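Local coordinates for Co-chaperone protein HscB, mitochondrial precursor (PDB 3BVO), which acts as a mitochondrial co-chaperone in iron-sulfur cluster assembly and is required to place clusters in the iron-sulfur subunit of succinate dehydrogenase, at residues A[14-19]-A[28-33]; A[34-39]-A[90-95]; A[43-48]-A[97-102]; A[48-53]-A[63-68]. All blocks are in the same frame, centred on the assembly; numbering follows the deposited sequence.

Contact 1: A[14-19]-A[28-33]. With ZN (zinc ion), chain C.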
# COMPACT_ATOMS: atom_id res chain seq x y z
N TRP A 14 29.83 -1.23 -5.03
CA TRP A 14 30.58 -1.33 -3.77
C TRP A 14 31.74 -2.32 -3.86
O TRP A 14 32.64 -2.29 -3.02
CB TRP A 14 29.66 -1.67 -2.60
CG TRP A 14 29.07 -3.05 -2.64
CD1 TRP A 14 27.86 -3.42 -3.17
CD2 TRP A 14 29.66 -4.25 -2.12
NE1 TRP A 14 27.66 -4.78 -3.02
CE2 TRP A 14 28.75 -5.31 -2.38
CE3 TRP A 14 30.87 -4.54 -1.47
CZ2 TRP A 14 29.01 -6.64 -2.00
CZ3 TRP A 14 31.13 -5.86 -1.09
CH2 TRP A 14 30.20 -6.89 -1.35
N ASN A 15 31.71 -3.19 -4.87
CA ASN A 15 32.78 -4.16 -5.10
C ASN A 15 33.78 -3.73 -6.17
O ASN A 15 34.98 -3.74 -5.91
CB ASN A 15 32.20 -5.53 -5.44
CG ASN A 15 33.03 -6.67 -4.85
OD1 ASN A 15 33.90 -6.45 -4.01
ND2 ASN A 15 32.75 -7.90 -5.29
N CYS A 16 33.29 -3.35 -7.35
CA CYS A 16 34.14 -2.94 -8.48
C CYS A 16 34.48 -1.47 -8.42
O CYS A 16 35.64 -1.08 -8.58
CB CYS A 16 33.44 -3.11 -9.83
SG CYS A 16 32.68 -4.65 -10.20
N GLY A 17 33.46 -0.65 -8.23
CA GLY A 17 33.54 0.75 -8.58
C GLY A 17 32.94 0.92 -9.97
O GLY A 17 33.01 2.00 -10.56
N GLY A 18 32.34 -0.16 -10.48
CA GLY A 18 31.68 -0.16 -11.78
C GLY A 18 30.55 0.84 -11.80
O GLY A 18 29.73 0.87 -10.88
N PRO A 19 30.50 1.69 -12.85
CA PRO A 19 29.52 2.76 -12.90
C PRO A 19 28.11 2.24 -13.10
O PRO A 19 27.90 1.34 -13.92
CB PRO A 19 29.96 3.58 -14.12
CG PRO A 19 31.36 3.12 -14.42
CD PRO A 19 31.37 1.69 -14.03
N PHE A 28 19.62 -4.58 -9.64
CA PHE A 28 19.85 -5.49 -8.53
C PHE A 28 21.28 -6.04 -8.48
O PHE A 28 21.90 -6.06 -7.42
CB PHE A 28 18.84 -6.65 -8.56
CG PHE A 28 17.41 -6.22 -8.41
CD1 PHE A 28 16.99 -5.53 -7.29
CD2 PHE A 28 16.48 -6.54 -9.39
CE1 PHE A 28 15.67 -5.13 -7.15
CE2 PHE A 28 15.15 -6.15 -9.26
CZ PHE A 28 14.74 -5.44 -8.14
N PHE A 29 21.79 -6.46 -9.63
CA PHE A 29 23.11 -7.06 -9.66
C PHE A 29 24.09 -6.31 -10.53
O PHE A 29 23.71 -5.78 -11.57
CB PHE A 29 23.01 -8.51 -10.09
CG PHE A 29 22.23 -9.36 -9.15
CD1 PHE A 29 22.80 -9.78 -7.95
CD2 PHE A 29 20.92 -9.71 -9.44
CE1 PHE A 29 22.07 -10.57 -7.05
CE2 PHE A 29 20.18 -10.50 -8.56
CZ PHE A 29 20.76 -10.93 -7.36
N CYS A 30 25.34 -6.29 -10.11
CA CYS A 30 26.39 -5.64 -10.87
C CYS A 30 26.72 -6.44 -12.12
O CYS A 30 27.08 -7.60 -12.03
CB CYS A 30 27.63 -5.52 -10.01
SG CYS A 30 29.07 -4.96 -10.90
N PRO A 31 26.58 -5.83 -13.30
CA PRO A 31 26.89 -6.60 -14.49
C PRO A 31 28.35 -7.04 -14.58
O PRO A 31 28.68 -7.95 -15.35
CB PRO A 31 26.54 -5.64 -15.65
CG PRO A 31 26.48 -4.30 -15.05
CD PRO A 31 26.10 -4.47 -13.61
N GLN A 32 29.21 -6.41 -13.78
CA GLN A 32 30.66 -6.59 -13.90
C GLN A 32 31.19 -7.64 -12.94
O GLN A 32 32.17 -8.30 -13.26
CB GLN A 32 31.39 -5.27 -13.67
CG GLN A 32 31.06 -4.19 -14.68
CD GLN A 32 32.02 -3.01 -14.63
OE1 GLN A 32 32.91 -2.95 -13.78
NE2 GLN A 32 31.84 -2.06 -15.54
N CYS A 33 30.55 -7.77 -11.78
CA CYS A 33 31.03 -8.66 -10.71
C CYS A 33 29.94 -9.53 -10.03
O CYS A 33 30.25 -10.35 -9.15
CB CYS A 33 31.81 -7.85 -9.66
SG CYS A 33 30.79 -6.86 -8.55
ZN ZN C . 30.59 -4.65 -9.19
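The flat amide of Q32 lies against G18 and the ring of P19: its OE1 sits 3.6 Å from G18 CA, while NE2 on the other branch looks to P19 CD across 4.1 Å, the two side chains crossing at about a right angle. The other flat group is the W14 indole. N15 CB lies over one of its faces, displaced toward the rim, and the indole NE1 is hydrogen-bonded to L36 O. N15 CB also rests on C33 SG at 3.7 Å. Between these two patches sits the zinc ion, held by the SG atoms of C16, C30 and C33, each at 2.3 Å, with C13 as fourth ligand. This is the tetracysteine zinc site, built from two CxxC turns that face each other across the metal. The torsions differ from sulfur to sulfur: C30 SG is anti to its backbone N (chi1 172°), whereas C33 SG stands between N and the carbonyl carbon (chi1 76°), yet both converge on the ion. C30 SG also takes a weak hydrogen bond from Q32 N at 3.2 Å, which would probably draw off a little of the thiolate's negative charge. C16 SG packs against Q32 CB, 3.8 Å away.

Contact 2: A[34-39]-A[90-95]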
# COMPACT_ATOMS: atom_id res chain seq x y z
N ARG A 34 28.69 -9.34 -10.44
CA ARG A 34 27.56 -10.16 -10.02
C ARG A 34 27.09 -9.91 -8.58
O ARG A 34 26.16 -10.56 -8.10
CB ARG A 34 27.85 -11.65 -10.25
CG ARG A 34 26.66 -12.49 -10.71
CD ARG A 34 27.09 -13.92 -10.94
NE ARG A 34 26.03 -14.87 -10.68
CZ ARG A 34 25.64 -15.83 -11.51
NH1 ARG A 34 26.23 -16.00 -12.68
NH2 ARG A 34 24.64 -16.64 -11.17
N ALA A 35 27.73 -8.94 -7.90
CA ALA A 35 27.40 -8.58 -6.52
C ALA A 35 26.03 -7.90 -6.38
O ALA A 35 25.61 -7.14 -7.27
CB ALA A 35 28.48 -7.69 -5.95
N LEU A 36 25.34 -8.16 -5.28
CA LEU A 36 24.03 -7.58 -5.05
C LEU A 36 24.22 -6.15 -4.60
O LEU A 36 24.96 -5.89 -3.66
CB LEU A 36 23.24 -8.36 -3.99
CG LEU A 36 21.81 -7.86 -3.71
CD1 LEU A 36 20.79 -8.62 -4.52
CD2 LEU A 36 21.46 -7.98 -2.25
N GLN A 37 23.55 -5.22 -5.27
CA GLN A 37 23.78 -3.80 -5.05
C GLN A 37 22.91 -3.24 -3.95
O GLN A 37 21.89 -3.84 -3.58
CB GLN A 37 23.56 -3.02 -6.35
CG GLN A 37 24.34 -3.54 -7.52
CD GLN A 37 25.82 -3.39 -7.32
OE1 GLN A 37 26.35 -2.29 -7.41
NE2 GLN A 37 26.51 -4.49 -7.04
N ALA A 38 23.32 -2.09 -3.41
CA ALA A 38 22.51 -1.34 -2.46
C ALA A 38 21.20 -0.91 -3.15
O ALA A 38 21.20 -0.51 -4.30
CB ALA A 38 23.27 -0.15 -1.94
N PRO A 39 20.07 -1.02 -2.44
CA PRO A 39 18.82 -0.66 -3.10
C PRO A 39 18.72 0.84 -3.33
O PRO A 39 19.23 1.62 -2.53
CB PRO A 39 17.75 -1.13 -2.11
CG PRO A 39 18.47 -1.99 -1.10
CD PRO A 39 19.86 -1.47 -1.05
N GLU A 90 18.85 -8.36 3.06
CA GLU A 90 17.87 -8.00 4.08
C GLU A 90 17.19 -6.66 3.75
O GLU A 90 15.96 -6.55 3.80
CB GLU A 90 18.54 -7.98 5.46
CG GLU A 90 17.80 -7.22 6.56
CD GLU A 90 16.74 -8.05 7.23
OE1 GLU A 90 15.69 -8.31 6.61
OE2 GLU A 90 16.95 -8.44 8.40
N LYS A 91 17.98 -5.65 3.39
CA LYS A 91 17.39 -4.36 3.06
C LYS A 91 16.37 -4.47 1.92
O LYS A 91 15.20 -4.18 2.14
CB LYS A 91 18.46 -3.29 2.80
CG LYS A 91 19.19 -2.90 4.08
CD LYS A 91 20.12 -1.70 3.94
CE LYS A 91 20.72 -1.33 5.31
NZ LYS A 91 21.43 -0.02 5.31
N HIS A 92 16.82 -4.93 0.74
CA HIS A 92 15.96 -5.21 -0.41
C HIS A 92 14.67 -5.95 -0.03
O HIS A 92 13.57 -5.47 -0.31
CB HIS A 92 16.70 -6.08 -1.43
CG HIS A 92 17.58 -5.32 -2.38
ND1 HIS A 92 17.08 -4.55 -3.40
CD2 HIS A 92 18.93 -5.24 -2.48
CE1 HIS A 92 18.08 -4.01 -4.08
NE2 HIS A 92 19.21 -4.41 -3.53
N SER A 93 14.82 -7.12 0.61
CA SER A 93 13.69 -8.00 0.96
C SER A 93 12.62 -7.32 1.82
O SER A 93 11.41 -7.52 1.61
CB SER A 93 14.19 -9.27 1.65
OG SER A 93 13.28 -10.33 1.49
N THR A 94 13.07 -6.50 2.78
CA THR A 94 12.20 -5.60 3.52
C THR A 94 11.47 -4.65 2.60
O THR A 94 10.25 -4.53 2.71
CB THR A 94 12.98 -4.78 4.58
OG1 THR A 94 13.81 -5.64 5.37
CG2 THR A 94 12.01 -4.03 5.51
N LEU A 95 12.18 -3.97 1.70
CA LEU A 95 11.53 -3.00 0.80
C LEU A 95 10.50 -3.73 -0.04
O LEU A 95 9.36 -3.29 -0.15
CB LEU A 95 12.52 -2.28 -0.12
CG LEU A 95 13.63 -1.38 0.43
CD1 LEU A 95 14.68 -1.16 -0.65
CD2 LEU A 95 13.11 -0.04 0.93
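H92 reaches out of helix 83-104 into the loop 34-39. Beyond CB, CG stands anti to the carbonyl carbon (chi1 -84°), which swings the imidazole off the helix and under the pyrrolidine ring of P39. CG and ND1 both lie beneath P39 CG. CE1 lies under P39 CB, 3.5 Å away, and CD2 touches L36 CD2 obliquely at 3.7 Å. At the tip, NE2 gives its proton to the carbonyl of Q37, 2.7 Å to Q37 O. That oxygen lies close to the ring plane, and the N-H points at it with an angle of 153°. Over the face, P39 CG stands 3.4 Å from the centroid of the H92 ring, a CH-pi contact only 6° off the ring normal. Bond at the edge and proline on the face together fix how the ring is turned. The arrangement ties the loop that follows the zinc-binding cysteines to the long helix of the J domain; one turn of that helix also carries S93, whose side chain touches H74 of the HPD sequence, the signature of J proteins. L95 CD1, one turn along the same helix, also packs on P39 CB at 3.4 Å, and K91 CB more loosely on P39 CG. Back in the loop, the Q37 amide curls toward the zinc site, and Q37 NE2 donates to A35 O at 2.8 Å, approaching from above the carbonyl plane. L36 and H92 both pack on V73 of helix 59-73.

Contact 3: A[43-48]-A[97-102]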
# COMPACT_ATOMS: atom_id res chain seq x y z
N ARG A 43 13.75 4.92 -5.74
CA ARG A 43 12.83 4.08 -6.49
C ARG A 43 11.51 3.93 -5.76
O ARG A 43 11.48 3.41 -4.64
CB ARG A 43 13.45 2.71 -6.74
CG ARG A 43 12.62 1.85 -7.66
CD ARG A 43 13.39 0.65 -8.17
NE ARG A 43 12.62 -0.07 -9.18
CZ ARG A 43 13.00 -1.21 -9.76
NH1 ARG A 43 12.21 -1.78 -10.67
NH2 ARG A 43 14.16 -1.77 -9.43
N ASP A 44 10.42 4.36 -6.40
CA ASP A 44 9.10 4.26 -5.78
C ASP A 44 8.60 2.82 -5.83
O ASP A 44 9.18 1.96 -6.52
CB ASP A 44 8.11 5.26 -6.41
CG ASP A 44 7.51 4.76 -7.73
OD1 ASP A 44 7.05 3.60 -7.80
OD2 ASP A 44 7.47 5.56 -8.70
N TYR A 45 7.51 2.55 -5.11
CA TYR A 45 6.95 1.20 -5.04
C TYR A 45 6.35 0.69 -6.37
O TYR A 45 6.47 -0.49 -6.68
CB TYR A 45 5.91 1.13 -3.93
CG TYR A 45 6.45 1.17 -2.51
CD1 TYR A 45 7.76 0.77 -2.21
CD2 TYR A 45 5.64 1.57 -1.46
CE1 TYR A 45 8.22 0.78 -0.92
CE2 TYR A 45 6.09 1.59 -0.17
CZ TYR A 45 7.38 1.20 0.10
OH TYR A 45 7.82 1.23 1.41
N PHE A 46 5.72 1.57 -7.14
CA PHE A 46 5.14 1.14 -8.40
C PHE A 46 6.22 0.65 -9.36
O PHE A 46 6.02 -0.32 -10.11
CB PHE A 46 4.33 2.27 -9.03
CG PHE A 46 3.08 2.60 -8.27
CD1 PHE A 46 1.93 1.81 -8.42
CD2 PHE A 46 3.04 3.67 -7.39
CE1 PHE A 46 0.78 2.09 -7.71
CE2 PHE A 46 1.89 3.96 -6.67
CZ PHE A 46 0.76 3.17 -6.82
N SER A 47 7.36 1.32 -9.33
CA SER A 47 8.50 0.96 -10.15
C SER A 47 9.05 -0.38 -9.68
O SER A 47 9.28 -1.29 -10.49
CB SER A 47 9.58 2.04 -10.08
OG SER A 47 10.81 1.54 -10.57
N LEU A 48 9.25 -0.49 -8.37
CA LEU A 48 9.82 -1.71 -7.79
C LEU A 48 8.91 -2.88 -8.05
O LEU A 48 9.37 -3.99 -8.18
CB LEU A 48 10.07 -1.54 -6.28
CG LEU A 48 10.63 -2.74 -5.50
CD1 LEU A 48 12.01 -3.10 -5.95
CD2 LEU A 48 10.64 -2.47 -4.02
N ASN A 97 8.81 -6.36 0.57
CA ASN A 97 7.64 -6.56 1.41
C ASN A 97 6.79 -5.31 1.54
O ASN A 97 5.58 -5.37 1.38
CB ASN A 97 8.03 -7.06 2.80
CG ASN A 97 8.53 -8.48 2.78
OD1 ASN A 97 8.19 -9.27 1.89
ND2 ASN A 97 9.33 -8.82 3.78
N ASP A 98 7.43 -4.17 1.83
CA ASP A 98 6.70 -2.92 2.02
C ASP A 98 5.87 -2.62 0.80
O ASP A 98 4.65 -2.64 0.86
CB ASP A 98 7.65 -1.76 2.30
CG ASP A 98 8.28 -1.83 3.67
OD1 ASP A 98 7.72 -2.53 4.56
OD2 ASP A 98 9.33 -1.18 3.86
N ALA A 99 6.55 -2.36 -0.32
CA ALA A 99 5.90 -2.16 -1.60
C ALA A 99 4.71 -3.13 -1.77
O ALA A 99 3.56 -2.71 -1.93
CB ALA A 99 6.91 -2.33 -2.71
N TYR A 100 4.97 -4.42 -1.70
CA TYR A 100 3.91 -5.36 -1.94
C TYR A 100 2.66 -5.08 -1.07
O TYR A 100 1.58 -4.83 -1.61
CB TYR A 100 4.38 -6.79 -1.76
CG TYR A 100 3.26 -7.77 -1.94
CD1 TYR A 100 2.59 -7.86 -3.17
CD2 TYR A 100 2.84 -8.58 -0.89
CE1 TYR A 100 1.55 -8.77 -3.37
CE2 TYR A 100 1.79 -9.50 -1.07
CZ TYR A 100 1.15 -9.58 -2.31
OH TYR A 100 0.13 -10.47 -2.51
N LYS A 101 2.83 -5.12 0.26
CA LYS A 101 1.74 -4.83 1.19
C LYS A 101 1.05 -3.49 0.85
O LYS A 101 -0.18 -3.43 0.76
CB LYS A 101 2.22 -4.83 2.65
CG LYS A 101 2.99 -6.10 3.06
CD LYS A 101 2.99 -6.37 4.57
CE LYS A 101 1.67 -7.03 5.03
NZ LYS A 101 1.74 -7.64 6.41
N THR A 102 1.85 -2.45 0.64
CA THR A 102 1.35 -1.12 0.32
C THR A 102 0.47 -1.10 -0.93
O THR A 102 -0.62 -0.52 -0.92
CB THR A 102 2.51 -0.14 0.11
OG1 THR A 102 3.37 -0.18 1.25
CG2 THR A 102 2.01 1.29 -0.10
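With chi1 at -71°, Y45 holds its ring anti to its carbonyl carbon, and the ring is laid flat on A99. Here the short helix 45-48 docks on the long helix 83-104 inside the J domain. The backbones come close because the residue under the ring is an alanine: A99 CA lies 3.5 Å from the centroid of the Y45 ring, 14° off its normal, a CH-pi contact over the face. A99 CB sits over the same face near Y45 CD1 and also meets L48 CD2, 4.0 Å away. Toward the rim of the same face comes the backbone of D98, whose CB lies near the tyrosine OH. Y112 of helix 106-116 stacks with the Y45 ring and its OH accepts a hydrogen bond from Y45 N. A serine in place of Y45 would probably strip A99 of its aromatic cover and Y112 of its stacking partner, opening a gap between the helices. The short helix is anchored: D44 caps its start, OD1 accepting from S47 N at 2.8 Å, and R43 grips S47 side-on through NE and NH1. On helix 83-104, T102 OG1, 3.5 Å from Y45 CE2, donates to D98 O from above the carbonyl plane.

Contact 4: A[48-53]-A[63-68]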
# COMPACT_ATOMS: atom_id res chain seq x y z
N LEU A 48 9.25 -0.49 -8.37
CA LEU A 48 9.82 -1.71 -7.79
C LEU A 48 8.91 -2.88 -8.05
O LEU A 48 9.37 -3.99 -8.18
CB LEU A 48 10.07 -1.54 -6.28
CG LEU A 48 10.63 -2.74 -5.50
CD1 LEU A 48 12.01 -3.10 -5.95
CD2 LEU A 48 10.64 -2.47 -4.02
N MSE A 49 7.61 -2.64 -8.13
CA MSE A 49 6.68 -3.71 -8.38
C MSE A 49 6.34 -3.82 -9.85
O MSE A 49 5.45 -4.57 -10.23
CB MSE A 49 5.43 -3.53 -7.53
CG MSE A 49 5.67 -3.84 -6.05
SE MSE A 49 6.14 -5.74 -5.75
CE MSE A 49 7.60 -5.45 -4.51
N ASP A 50 7.09 -3.06 -10.66
CA ASP A 50 6.97 -3.06 -12.12
C ASP A 50 5.55 -2.82 -12.64
O ASP A 50 4.99 -3.68 -13.32
CB ASP A 50 7.54 -4.35 -12.70
CG ASP A 50 7.64 -4.30 -14.20
OD1 ASP A 50 8.13 -3.27 -14.71
OD2 ASP A 50 7.20 -5.27 -14.85
N CYS A 51 4.98 -1.66 -12.32
CA CYS A 51 3.68 -1.25 -12.88
C CYS A 51 3.53 0.28 -12.85
O CYS A 51 4.31 0.98 -12.20
CB CYS A 51 2.53 -1.96 -12.15
SG CYS A 51 2.57 -1.81 -10.34
N ASN A 52 2.54 0.81 -13.57
CA ASN A 52 2.36 2.26 -13.65
C ASN A 52 1.85 2.88 -12.35
O ASN A 52 1.03 2.29 -11.64
CB ASN A 52 1.37 2.62 -14.77
CG ASN A 52 1.62 1.85 -16.05
OD1 ASN A 52 2.74 1.39 -16.31
ND2 ASN A 52 0.57 1.69 -16.86
N ARG A 53 2.33 4.09 -12.05
CA ARG A 53 1.69 4.89 -11.02
C ARG A 53 0.20 4.99 -11.37
O ARG A 53 -0.19 5.71 -12.30
CB ARG A 53 2.31 6.27 -10.94
CG ARG A 53 3.73 6.27 -10.48
CD ARG A 53 4.26 7.69 -10.39
NE ARG A 53 5.59 7.72 -9.79
CZ ARG A 53 6.17 8.82 -9.30
NH1 ARG A 53 7.39 8.75 -8.77
NH2 ARG A 53 5.53 9.99 -9.33
N GLN A 63 1.47 -10.00 -7.22
CA GLN A 63 1.84 -11.16 -6.43
C GLN A 63 2.96 -11.95 -7.13
O GLN A 63 3.88 -12.45 -6.49
CB GLN A 63 0.59 -12.02 -6.22
CG GLN A 63 0.66 -13.00 -5.07
CD GLN A 63 -0.50 -13.99 -5.08
OE1 GLN A 63 -1.60 -13.68 -5.53
NE2 GLN A 63 -0.25 -15.19 -4.59
N HIS A 64 2.88 -12.02 -8.46
CA HIS A 64 3.90 -12.65 -9.29
C HIS A 64 5.25 -11.92 -9.19
O HIS A 64 6.29 -12.56 -8.98
CB HIS A 64 3.41 -12.70 -10.74
CG HIS A 64 4.33 -13.43 -11.66
ND1 HIS A 64 4.58 -14.78 -11.55
CD2 HIS A 64 5.05 -13.00 -12.72
CE1 HIS A 64 5.43 -15.15 -12.50
NE2 HIS A 64 5.72 -14.08 -13.23
N ARG A 65 5.24 -10.59 -9.35
CA ARG A 65 6.44 -9.78 -9.19
C ARG A 65 7.03 -10.07 -7.83
O ARG A 65 8.21 -10.37 -7.71
CB ARG A 65 6.14 -8.29 -9.28
CG ARG A 65 7.39 -7.40 -9.12
CD ARG A 65 7.94 -7.05 -10.49
NE ARG A 65 9.40 -7.07 -10.63
CZ ARG A 65 10.18 -6.00 -10.69
NH1 ARG A 65 11.47 -6.15 -10.85
NH2 ARG A 65 9.69 -4.78 -10.59
N TYR A 66 6.18 -9.96 -6.81
CA TYR A 66 6.60 -10.20 -5.43
C TYR A 66 7.45 -11.46 -5.32
O TYR A 66 8.47 -11.48 -4.63
CB TYR A 66 5.39 -10.29 -4.49
CG TYR A 66 5.80 -10.60 -3.07
CD1 TYR A 66 6.40 -9.62 -2.26
CD2 TYR A 66 5.65 -11.88 -2.53
CE1 TYR A 66 6.81 -9.90 -0.96
CE2 TYR A 66 6.06 -12.17 -1.23
CZ TYR A 66 6.63 -11.18 -0.45
OH TYR A 66 7.03 -11.46 0.83
N GLN A 67 7.03 -12.51 -6.02
CA GLN A 67 7.78 -13.76 -6.04
C GLN A 67 9.10 -13.66 -6.81
O GLN A 67 10.15 -14.01 -6.27
CB GLN A 67 6.92 -14.90 -6.57
CG GLN A 67 5.73 -15.20 -5.70
CD GLN A 67 4.63 -15.86 -6.48
OE1 GLN A 67 4.90 -16.72 -7.32
NE2 GLN A 67 3.39 -15.47 -6.22
N GLN A 68 9.06 -13.20 -8.06
CA GLN A 68 10.28 -13.02 -8.85
C GLN A 68 11.38 -12.38 -8.00
O GLN A 68 12.50 -12.89 -7.94
CB GLN A 68 10.04 -12.14 -10.08
CG GLN A 68 9.15 -12.72 -11.15
CD GLN A 68 8.74 -11.69 -12.21
OE1 GLN A 68 8.99 -10.48 -12.06
NE2 GLN A 68 8.10 -12.16 -13.27
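A buried arginine that folds against a backbone turn without a well-formed hydrogen bond to it is the odd feature. R65 NH2 and L48 O are modelled 2.6 Å apart, but the angle is poor and at this resolution the closeness carries little weight. The guanidinium turns its edge to the turn, with M49 C and D50 N near its plane. The chain starts anti to its backbone N (chi1 -180°), then bends at the next two torsions, bringing R65 CD within 3.5 Å of M49 O. M49, modelled as selenomethionine, crosses R65 obliquely and sets its SE 4.0 Å from R65 CG, beside the backbone of Y66; it also reaches V96, A99 and L103 of helix 83-104. The D50 carboxylate stands nearly perpendicular to the guanidinium, OD1 staying 4.7 Å from R65 NH2, so their attraction is at most long-range. R65 NH1 forms a salt bridge with D26. A leucine in place of R65 would probably leave D26 OD2 without that mate and the turn at D50 without its cover. D50 takes positive phi as the C-prime residue, with D50 N to S47 O and C51 N to F46 O: the Schellman motif that ends helix 45-48.

Contact 1 closes first along the chain, in the N-terminal tetracysteine region, and contact 2 follows, its loop leading on to helix 45-48. Their centres lie about 13 Å apart, and backbone pairs such as F28 O with Q37 N join them. Contacts 2 and 3, with centres about 14 Å apart, both use helix 83-104. Contact 4 is nested within the loops that contacts 2 and 3 close; its centre lies about 8 Å from that of contact 3, with which it shares L48. Contacts 3 and 4 pack helices 45-48, 59-73 and 83-104 together, while contact 2 fastens the zinc region of contact 1, its centre about 24 Å from both of theirs, to that helical body.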